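Local coordinates for protein chitinase A (Pteris ryukyuensis, PDB 4RL3) that is the catalytic domain of a fern class III chitinase of glycoside hydrolase family 18 and probably cleaves the glycosidic bonds of chitin, at residues E6-L11 with F248-S253; D19-S24 with A258-E263; F30-A35 with I51-S56. All coordinates share one frame; numbering follows the deposited sequence.

Contact 1 of 3, residues E6-L11 with F248-S253; sequences EYIGAL and FSADGS. With EDO (1,2-ethanediol), chain C.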
loop_
_atom_site.group_PDB
_atom_site.type_symbol
_atom_site.label_atom_id
_atom_site.label_comp_id
_atom_site.label_asym_id
_atom_site.label_seq_id
_atom_site.Cartn_x
_atom_site.Cartn_y
_atom_site.Cartn_z
ATOM N N GLU A 6 -1.428 -3.875 6.392
ATOM C CA GLU A 6 -2.208 -2.866 7.103
ATOM C C GLU A 6 -1.584 -1.491 6.864
ATOM O O GLU A 6 -0.475 -1.218 7.341
ATOM C CB GLU A 6 -2.204 -3.181 8.609
ATOM C CG GLU A 6 -3.059 -2.262 9.479
ATOM C CD GLU A 6 -4.517 -2.669 9.553
ATOM O OE1 GLU A 6 -4.935 -3.601 8.840
ATOM O OE2 GLU A 6 -5.246 -2.022 10.332
ATOM N N TYR A 7 -2.289 -0.619 6.144
ATOM C CA TYR A 7 -1.872 0.785 6.058
ATOM C C TYR A 7 -2.044 1.463 7.409
ATOM O O TYR A 7 -3.001 1.167 8.145
ATOM C CB TYR A 7 -2.663 1.554 4.993
ATOM C CG TYR A 7 -2.280 1.237 3.560
ATOM C CD1 TYR A 7 -2.810 0.126 2.895
ATOM C CD2 TYR A 7 -1.394 2.047 2.863
ATOM C CE1 TYR A 7 -2.469 -0.157 1.591
ATOM C CE2 TYR A 7 -1.053 1.771 1.544
ATOM C CZ TYR A 7 -1.588 0.663 0.915
ATOM O OH TYR A 7 -1.259 0.357 -0.389
ATOM N N ILE A 8 -1.113 2.357 7.749
ATOM C CA ILE A 8 -1.165 3.060 9.024
ATOM C C ILE A 8 -0.419 4.391 9.005
ATOM O O ILE A 8 0.669 4.495 8.440
ATOM C CB ILE A 8 -0.600 2.158 10.150
ATOM C CG1 ILE A 8 -0.691 2.836 11.529
ATOM C CG2 ILE A 8 0.839 1.733 9.866
ATOM C CD1 ILE A 8 -0.519 1.875 12.673
ATOM N N GLY A 9 -1.019 5.399 9.638
ATOM C CA GLY A 9 -0.303 6.611 10.038
ATOM C C GLY A 9 -0.682 7.941 9.425
ATOM O O GLY A 9 -0.179 8.962 9.869
ATOM N N ALA A 10 -1.571 7.948 8.429
ATOM C CA ALA A 10 -1.813 9.157 7.642
ATOM C C ALA A 10 -2.749 10.154 8.303
ATOM O O ALA A 10 -2.728 11.329 7.942
ATOM C CB ALA A 10 -2.340 8.799 6.265
ATOM N N LEU A 11 -3.580 9.707 9.238
ATOM C CA LEU A 11 -4.577 10.614 9.832
ATOM C C LEU A 11 -4.069 11.402 11.033
ATOM O O LEU A 11 -4.740 12.350 11.466
ATOM C CB LEU A 11 -5.848 9.862 10.236
ATOM C CG LEU A 11 -6.564 9.095 9.125
ATOM C CD1 LEU A 11 -7.938 8.667 9.619
ATOM C CD2 LEU A 11 -6.708 9.906 7.846
ATOM N N PHE A 248 -7.222 -0.913 4.400
ATOM C CA PHE A 248 -7.055 0.519 4.566
ATOM C C PHE A 248 -8.128 0.951 5.569
ATOM O O PHE A 248 -9.307 1.019 5.209
ATOM C CB PHE A 248 -7.238 1.203 3.208
ATOM C CG PHE A 248 -6.740 2.609 3.184
ATOM C CD1 PHE A 248 -5.400 2.868 2.934
ATOM C CD2 PHE A 248 -7.586 3.664 3.432
ATOM C CE1 PHE A 248 -4.915 4.151 2.919
ATOM C CE2 PHE A 248 -7.109 4.963 3.420
ATOM C CZ PHE A 248 -5.769 5.204 3.171
ATOM N N SER A 249 -7.797 1.216 6.833
ATOM C CA SER A 249 -6.445 1.353 7.383
ATOM C C SER A 249 -6.536 1.191 8.893
ATOM O O SER A 249 -7.632 1.232 9.460
ATOM C CB SER A 249 -5.921 2.757 7.115
ATOM O OG SER A 249 -6.784 3.739 7.679
ATOM N N ALA A 250 -5.395 1.078 9.555
ATOM C CA ALA A 250 -5.379 1.035 11.020
ATOM C C ALA A 250 -6.015 2.292 11.629
ATOM O O ALA A 250 -6.715 2.202 12.640
ATOM C CB ALA A 250 -3.955 0.871 11.528
ATOM N N ASP A 251 -5.760 3.447 11.018
ATOM C CA ASP A 251 -6.310 4.722 11.512
ATOM C C ASP A 251 -7.836 4.665 11.452
ATOM O O ASP A 251 -8.523 5.120 12.374
ATOM C CB ASP A 251 -5.833 5.945 10.696
ATOM C CG ASP A 251 -4.339 5.938 10.380
ATOM O OD1 ASP A 251 -3.842 4.924 9.848
ATOM O OD2 ASP A 251 -3.665 6.968 10.616
ATOM N N GLY A 252 -8.351 4.137 10.341
ATOM C CA GLY A 252 -9.795 3.996 10.122
ATOM C C GLY A 252 -10.404 3.081 11.165
ATOM O O GLY A 252 -11.439 3.385 11.758
ATOM N N SER A 253 -9.737 1.960 11.403
ATOM C CA SER A 253 -10.215 0.995 12.378
ATOM C C SER A 253 -10.199 1.587 13.781
ATOM O O SER A 253 -11.146 1.417 14.553
ATOM C CB SER A 253 -9.359 -0.258 12.306
ATOM O OG SER A 253 -9.541 -0.869 11.056
HETATM C C1 EDO C . -4.083 5.796 6.066
HETATM O O1 EDO C . -3.197 5.722 7.200
HETATM C C2 EDO C . -5.249 6.757 6.316
HETATM O O2 EDO C . -6.149 6.237 7.289
#
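Tyr-7 O receives the backbone N of Ala-250 at 2.8 Å in an almost straight bond (172°), fixing the first turn of helix 250-254 against the end of strand 3-8. Around this bond the packing is close: Ala-250 CB lies 3.8 Å from Ile-8 CD1, and the bent chain of Glu-6 brings OE2 over Ala-250 CA. Phe-248 points a ring edge at one face of Tyr-7, centroids 5.3 Å apart and planes at 60°, in an offset edge-to-face pair. The cis peptide linking Phe-248 to Ser-249 recalls those of hevamine and other family 18 enzymes. Asp-251 grips the loop with both carboxylate oxygens. Its CG stands anti to its carbonyl carbon (chi1 -45°), which turns the group toward the loop: OD1 takes Gly-9 N at 2.9 Å on its syn lone pair, while Leu-11 N reaches OD2 at 3.1 Å from above the carboxylate plane. The backbone angles of Gly-9 call for glycine. Ser-249, at the N-cap, turns OG back to accept Gly-252 N.

The other side is more open. Leu-11 is exposed, its CG 3.6 Å from Asp-251 CB, and an ethanediol, probably from the crystallisation liquor, lies between Ser-249, Asp-251 and the loop: O1 accepts Ala-10 N and donates to Asp-251 OD1, O2 bonds Ser-249 OG at 2.6 Å, and C1 rests against Phe-248 CZ.

The contact joins the first and last strands of the TIM barrel, 3-8 and 244-248, at their C-terminal ends; strand 27-36 flanks 3-8, and Tyr-7 OH reaches Asp-120 on strand 118-123 and Asn-181.

Contact 2 of 3, residues D19-S24 with A258-E263; sequences DVPINS and AKFQYE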
loop_
_atom_site.group_PDB
_atom_site.type_symbol
_atom_site.label_atom_id
_atom_site.label_comp_id
_atom_site.label_asym_id
_atom_site.label_seq_id
_atom_site.Cartn_x
_atom_site.Cartn_y
_atom_site.Cartn_z
ATOM N N ASP A 19 -1.642 -1.241 18.519
ATOM C CA ASP A 19 -3.104 -1.347 18.521
ATOM C C ASP A 19 -3.627 -2.412 17.551
ATOM O O ASP A 19 -4.783 -2.827 17.654
ATOM C CB ASP A 19 -3.740 -0.010 18.142
ATOM C CG ASP A 19 -3.480 1.076 19.162
ATOM O OD1 ASP A 19 -3.550 0.803 20.377
ATOM O OD2 ASP A 19 -3.227 2.205 18.757
ATOM N N VAL A 20 -2.808 -2.797 16.579
ATOM C CA VAL A 20 -3.259 -3.670 15.499
ATOM C C VAL A 20 -3.022 -5.138 15.824
ATOM O O VAL A 20 -1.900 -5.530 16.142
ATOM C CB VAL A 20 -2.536 -3.338 14.174
ATOM C CG1 VAL A 20 -3.103 -4.170 13.031
ATOM C CG2 VAL A 20 -2.679 -1.859 13.864
ATOM N N PRO A 21 -4.075 -5.969 15.715
ATOM C CA PRO A 21 -3.920 -7.400 15.975
ATOM C C PRO A 21 -2.905 -8.009 15.008
ATOM O O PRO A 21 -2.983 -7.760 13.805
ATOM C CB PRO A 21 -5.335 -7.966 15.734
ATOM C CG PRO A 21 -6.246 -6.802 15.794
ATOM C CD PRO A 21 -5.457 -5.617 15.339
ATOM N N ILE A 22 -1.942 -8.759 15.551
ATOM C CA ILE A 22 -0.902 -9.428 14.757
ATOM C C ILE A 22 -0.974 -10.941 15.006
ATOM O O ILE A 22 -0.714 -11.415 16.113
ATOM C CB ILE A 22 0.509 -8.910 15.124
ATOM C CG1 ILE A 22 0.640 -7.409 14.821
ATOM C CG2 ILE A 22 1.583 -9.708 14.397
ATOM C CD1 ILE A 22 1.767 -6.718 15.556
ATOM N N ASN A 23 -1.340 -11.688 13.968
ATOM C CA ASN A 23 -1.365 -13.145 14.017
ATOM C C ASN A 23 0.015 -13.656 13.622
ATOM O O ASN A 23 0.544 -13.261 12.597
ATOM C CB ASN A 23 -2.427 -13.654 13.040
ATOM C CG ASN A 23 -2.651 -15.152 13.133
ATOM O OD1 ASN A 23 -1.718 -15.941 13.001
ATOM N ND2 ASN A 23 -3.899 -15.548 13.352
ATOM N N SER A 24 0.595 -14.551 14.426
ATOM C CA SER A 24 1.958 -15.030 14.166
ATOM C C SER A 24 2.109 -15.889 12.900
ATOM O O SER A 24 3.237 -16.125 12.425
ATOM C CB SER A 24 2.478 -15.824 15.371
ATOM O OG SER A 24 1.799 -17.057 15.523
ATOM N N ALA A 258 -16.302 -0.568 15.064
ATOM C CA ALA A 258 -15.921 -1.977 14.946
ATOM C C ALA A 258 -14.502 -2.244 15.438
ATOM O O ALA A 258 -14.122 -3.396 15.632
ATOM C CB ALA A 258 -16.070 -2.470 13.509
ATOM N N LYS A 259 -13.725 -1.188 15.639
ATOM C CA LYS A 259 -12.328 -1.309 16.043
ATOM C C LYS A 259 -11.582 -2.298 15.119
ATOM O O LYS A 259 -11.720 -2.177 13.891
ATOM C CB LYS A 259 -12.213 -1.567 17.554
ATOM C CG LYS A 259 -12.685 -0.371 18.392
ATOM C CD LYS A 259 -11.745 0.821 18.237
ATOM C CE LYS A 259 -11.952 1.914 19.278
ATOM N NZ LYS A 259 -10.737 2.766 19.421
ATOM N N PHE A 260 -10.817 -3.246 15.657
ATOM C CA PHE A 260 -9.921 -4.058 14.831
ATOM C C PHE A 260 -10.382 -5.495 14.594
ATOM O O PHE A 260 -9.575 -6.357 14.258
ATOM C CB PHE A 260 -8.509 -4.055 15.424
ATOM C CG PHE A 260 -7.852 -2.703 15.418
ATOM C CD1 PHE A 260 -7.083 -2.298 14.328
ATOM C CD2 PHE A 260 -7.988 -1.838 16.490
ATOM C CE1 PHE A 260 -6.466 -1.057 14.316
ATOM C CE2 PHE A 260 -7.376 -0.592 16.473
ATOM C CZ PHE A 260 -6.610 -0.207 15.393
ATOM N N GLN A 261 -11.674 -5.756 14.744
ATOM C CA GLN A 261 -12.159 -7.123 14.604
ATOM C C GLN A 261 -11.954 -7.685 13.204
ATOM O O GLN A 261 -11.719 -8.882 13.051
ATOM C CB GLN A 261 -13.621 -7.260 15.037
ATOM C CG GLN A 261 -14.651 -6.582 14.147
ATOM C CD GLN A 261 -15.999 -6.500 14.835
ATOM O OE1 GLN A 261 -16.787 -7.453 14.813
ATOM N NE2 GLN A 261 -16.263 -5.370 15.470
ATOM N N TYR A 262 -12.018 -6.845 12.177
ATOM C CA TYR A 262 -11.856 -7.353 10.812
ATOM C C TYR A 262 -10.391 -7.635 10.439
ATOM O O TYR A 262 -10.120 -8.547 9.658
ATOM C CB TYR A 262 -12.524 -6.417 9.809
ATOM C CG TYR A 262 -14.007 -6.323 10.028
ATOM C CD1 TYR A 262 -14.810 -7.457 9.942
ATOM C CD2 TYR A 262 -14.613 -5.111 10.335
ATOM C CE1 TYR A 262 -16.175 -7.386 10.142
ATOM C CE2 TYR A 262 -15.985 -5.033 10.531
ATOM C CZ TYR A 262 -16.752 -6.172 10.434
ATOM O OH TYR A 262 -18.114 -6.087 10.633
ATOM N N GLU A 263 -9.454 -6.895 11.035
ATOM C CA GLU A 263 -8.031 -7.225 10.912
ATOM C C GLU A 263 -7.795 -8.647 11.404
ATOM O O GLU A 263 -7.084 -9.439 10.776
ATOM C CB GLU A 263 -7.171 -6.279 11.755
ATOM C CG GLU A 263 -6.818 -4.935 11.125
ATOM C CD GLU A 263 -7.936 -3.907 11.151
ATOM O OE1 GLU A 263 -7.686 -2.774 10.688
ATOM O OE2 GLU A 263 -9.063 -4.188 11.629
#
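Phe-260 meets the loop 19-24 largely through its ring, and the most distinctive interaction is polar against aromatic: the carbonyl oxygen of Asp-19 sits over the centre of one ring face, 3.5 Å above its plane, with Asp-19 O to Phe-260 CD2 at 3.6 Å. Having CG anti to the carbonyl carbon (chi1 -65°) lays the ring beneath that peptide, and Val-20 CA shares the covered face.

Apolar contacts make up the rest of the interface. The Pro-21 ring crosses the phenylalanine side chain at about a right angle and wedges in near its root, with Pro-21 CD only 3.4 Å from Phe-260 CB. Farther out, Val-20 CG2 touches the ring at Phe-260 CE1 (3.9 Å). Beyond Phe-260, Pro-21 CD also approaches Glu-263 CB at 4.0 Å, whereas the Glu-263 carboxylate turns away from the loop and bonds Ser-253.

Hydrogen bonds do not cross between the segments, but they shape the second one. Lys-259 occupies the first corner of a type II' turn running from Ala-258 to Gln-261, and Gln-261 NE2 ties it with a straight bond of 2.9 Å to Ala-258 O, in the carbonyl plane. Phe-260, the second corner, is also the N-cap of helix 261-271, a position its hydrocarbon side chain cannot cap.

One turn past Glu-263, Gln-267 on the same helix clasps the loop through Pro-21 O and Asn-23 N. The loop connects strands 3-8 and 27-36 on the outside of the barrel: Val-20 packs on Phe-28 and Phe-30 of strand 27-36 and on Ala-250, while Phe-260 also rests on Ser-253 and Tyr-254 of helix 250-254.

Contact 3 of 3, residues F30-A35 with I51-S56; sequences FILAFA and IYWQNS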
loop_
_atom_site.group_PDB
_atom_site.type_symbol
_atom_site.label_atom_id
_atom_site.label_comp_id
_atom_site.label_asym_id
_atom_site.label_seq_id
_atom_site.Cartn_x
_atom_site.Cartn_y
_atom_site.Cartn_z
ATOM N N PHE A 30 3.086 -3.927 7.939
ATOM C CA PHE A 30 2.554 -2.578 8.108
ATOM C C PHE A 30 3.024 -1.740 6.918
ATOM O O PHE A 30 4.141 -1.913 6.433
ATOM C CB PHE A 30 3.054 -1.922 9.394
ATOM C CG PHE A 30 2.466 -2.488 10.651
ATOM C CD1 PHE A 30 1.162 -2.195 11.010
ATOM C CD2 PHE A 30 3.228 -3.280 11.500
ATOM C CE1 PHE A 30 0.621 -2.691 12.174
ATOM C CE2 PHE A 30 2.685 -3.785 12.671
ATOM C CZ PHE A 30 1.385 -3.490 13.005
ATOM N N ILE A 31 2.174 -0.819 6.475
ATOM C CA ILE A 31 2.546 0.136 5.436
ATOM C C ILE A 31 2.298 1.554 5.938
ATOM O O ILE A 31 1.155 2.007 6.024
ATOM C CB ILE A 31 1.780 -0.101 4.125
ATOM C CG1 ILE A 31 1.861 -1.565 3.697
ATOM C CG2 ILE A 31 2.355 0.799 3.027
ATOM C CD1 ILE A 31 1.006 -1.878 2.497
ATOM N N LEU A 32 3.381 2.238 6.285
ATOM C CA LEU A 32 3.322 3.630 6.707
ATOM C C LEU A 32 2.791 4.492 5.580
ATOM O O LEU A 32 3.288 4.414 4.451
ATOM C CB LEU A 32 4.719 4.115 7.131
ATOM C CG LEU A 32 5.211 3.530 8.448
ATOM C CD1 LEU A 32 6.713 3.737 8.645
ATOM C CD2 LEU A 32 4.416 4.105 9.608
ATOM N N ALA A 33 1.802 5.325 5.896
ATOM C CA ALA A 33 1.164 6.183 4.904
ATOM C C ALA A 33 1.245 7.626 5.415
ATOM O O ALA A 33 0.683 7.897 6.461
ATOM C CB ALA A 33 -0.285 5.749 4.709
ATOM N N PHE A 34 1.925 8.564 4.744
ATOM C CA PHE A 34 2.581 8.445 3.439
ATOM C C PHE A 34 3.910 9.204 3.451
ATOM O O PHE A 34 4.074 10.178 4.202
ATOM C CB PHE A 34 1.707 9.102 2.366
ATOM C CG PHE A 34 0.413 8.390 2.105
ATOM C CD1 PHE A 34 0.393 7.267 1.296
ATOM C CD2 PHE A 34 -0.783 8.841 2.662
ATOM C CE1 PHE A 34 -0.784 6.602 1.048
ATOM C CE2 PHE A 34 -1.974 8.186 2.408
ATOM C CZ PHE A 34 -1.972 7.062 1.603
ATOM N N ALA A 35 4.835 8.791 2.586
ATOM C CA ALA A 35 5.961 9.642 2.207
ATOM C C ALA A 35 5.533 10.365 0.939
ATOM O O ALA A 35 4.955 9.757 0.042
ATOM C CB ALA A 35 7.233 8.832 1.980
ATOM N N ILE A 51 8.193 13.168 5.146
ATOM C CA ILE A 51 7.372 12.300 5.983
ATOM C C ILE A 51 6.021 12.926 6.285
ATOM O O ILE A 51 5.955 13.992 6.906
ATOM C CB ILE A 51 8.106 11.993 7.304
ATOM C CG1 ILE A 51 9.399 11.218 7.008
ATOM C CG2 ILE A 51 7.205 11.215 8.260
ATOM C CD1 ILE A 51 10.317 11.061 8.196
ATOM N N TYR A 52 4.956 12.236 5.880
ATOM C CA TYR A 52 3.587 12.652 6.177
ATOM C C TYR A 52 2.781 11.502 6.775
ATOM O O TYR A 52 1.617 11.293 6.440
ATOM C CB TYR A 52 2.913 13.268 4.955
ATOM C CG TYR A 52 3.634 14.518 4.491
ATOM C CD1 TYR A 52 3.482 15.733 5.165
ATOM C CD2 TYR A 52 4.497 14.477 3.404
ATOM C CE1 TYR A 52 4.157 16.862 4.748
ATOM C CE2 TYR A 52 5.177 15.602 2.984
ATOM C CZ TYR A 52 4.999 16.794 3.658
ATOM O OH TYR A 52 5.676 17.917 3.230
ATOM N N TRP A 53 3.428 10.744 7.650
ATOM C CA TRP A 53 2.694 9.978 8.654
ATOM C C TRP A 53 3.025 10.557 10.018
ATOM O O TRP A 53 3.918 11.402 10.151
ATOM C CB TRP A 53 3.020 8.482 8.619
ATOM C CG TRP A 53 4.414 8.113 9.044
ATOM C CD1 TRP A 53 4.846 7.794 10.304
ATOM C CD2 TRP A 53 5.545 7.970 8.188
ATOM N NE1 TRP A 53 6.188 7.474 10.282
ATOM C CE2 TRP A 53 6.638 7.573 8.993
ATOM C CE3 TRP A 53 5.743 8.123 6.812
ATOM C CZ2 TRP A 53 7.908 7.346 8.468
ATOM C CZ3 TRP A 53 7.007 7.900 6.301
ATOM C CH2 TRP A 53 8.067 7.515 7.121
ATOM N N GLN A 54 2.309 10.078 11.031
ATOM C CA GLN A 54 2.488 10.569 12.393
ATOM C C GLN A 54 3.757 10.000 13.011
ATOM O O GLN A 54 3.704 9.110 13.869
ATOM C CB GLN A 54 1.265 10.247 13.254
ATOM C CG GLN A 54 1.245 11.037 14.549
ATOM C CD GLN A 54 -0.029 10.862 15.361
ATOM O OE1 GLN A 54 -0.657 9.801 15.359
ATOM N NE2 GLN A 54 -0.411 11.912 16.084
ATOM N N ASN A 55 4.897 10.519 12.557
ATOM C CA ASN A 55 6.194 9.945 12.917
ATOM C C ASN A 55 6.679 10.293 14.322
ATOM O O ASN A 55 7.653 9.696 14.798
ATOM C CB ASN A 55 7.270 10.306 11.887
ATOM C CG ASN A 55 7.582 11.795 11.847
ATOM O OD1 ASN A 55 6.683 12.632 11.881
ATOM N ND2 ASN A 55 8.858 12.123 11.739
ATOM N N SER A 56 6.018 11.236 14.992
ATOM C CA SER A 56 6.281 11.451 16.417
ATOM C C SER A 56 5.785 10.274 17.264
ATOM O O SER A 56 6.269 10.066 18.384
ATOM C CB SER A 56 5.637 12.741 16.904
ATOM O OG SER A 56 4.229 12.673 16.856
#
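Trp-53 lies against residues 30-35 of strand 27-36 from its first side-chain carbon onward. CB comes within 3.2 Å of Ala-33 O, and a chi1 of 68° puts CG between the backbone N and the carbonyl carbon, swinging the indole back over Leu-32. At the pyrrole end, CD1 is 3.8 Å from Leu-32 CD2, a methyl that stands over the five-membered ring only 13° off its normal, a CH-pi contact. NE1 passes the same methyl and donates to Leu-58 O. Across the fused bond, CZ2 meets the other branch, Leu-32 CD1, also at 3.8 Å; thus both leucine methyls lie on one face. CE3, on the far rim, points its edge at Phe-34 O at 3.7 Å, and CZ3 beyond it nears Ala-35 CB. The opposite face is taken by Ile-51 CG2, 3.5 Å above the ring plane and over its centre.

The backbones are joined more sparingly. Ala-35 and Ile-51 form an antiparallel non-hydrogen-bonded pair; next to it Tyr-52 N gives Phe-34 O a 2.8 Å bond, and Phe-34 N returns a weak one to Tyr-52 O. The cis peptide between Ala-33 and Phe-34, of a kind known in hevamine, precedes this bridge.

Tyr-114 meets the indole edge-to-face, and Leu-110 of the same helix, 96-114, also packs on it. With Trp-53 replaced by an alanine, Leu-32 and Ile-51 would probably lose the ring that separates them and Leu-58 O its indole donor. The contact is mainly hydrocarbon against aromatic, with the carbonyl oxygens of Ala-33 and Phe-34 beside CB and the ring edge, so the buried ring has apolar groups on both faces and its one N-H bonded.

Contacts 1 and 3 meet through the barrel sheet, their centres about 10 Å apart: Ile-31 N bonds Glu-6 O at 2.8 Å, and Gly-9 O approaches Trp-53 CB. Contact 2 lies farther out, its centre about 12 Å from that of contact 1 and about 19 Å from that of contact 3. It joins contact 1 where Glu-263 OE1 lies 2.6 Å from Glu-6 OE2, a carboxylate pair that probably shares a proton; toward contact 3, Ile-22 CD1 is 4.1 Å from Phe-30 CZ. The side chains of Tyr-7 and Phe-34 each lie close to a bound acetate, about 3 and 4 Å away, at the barrel's C-terminal mouth near Asp-120 of the family 18 DxDxE signature, consistent with a substrate cleft there.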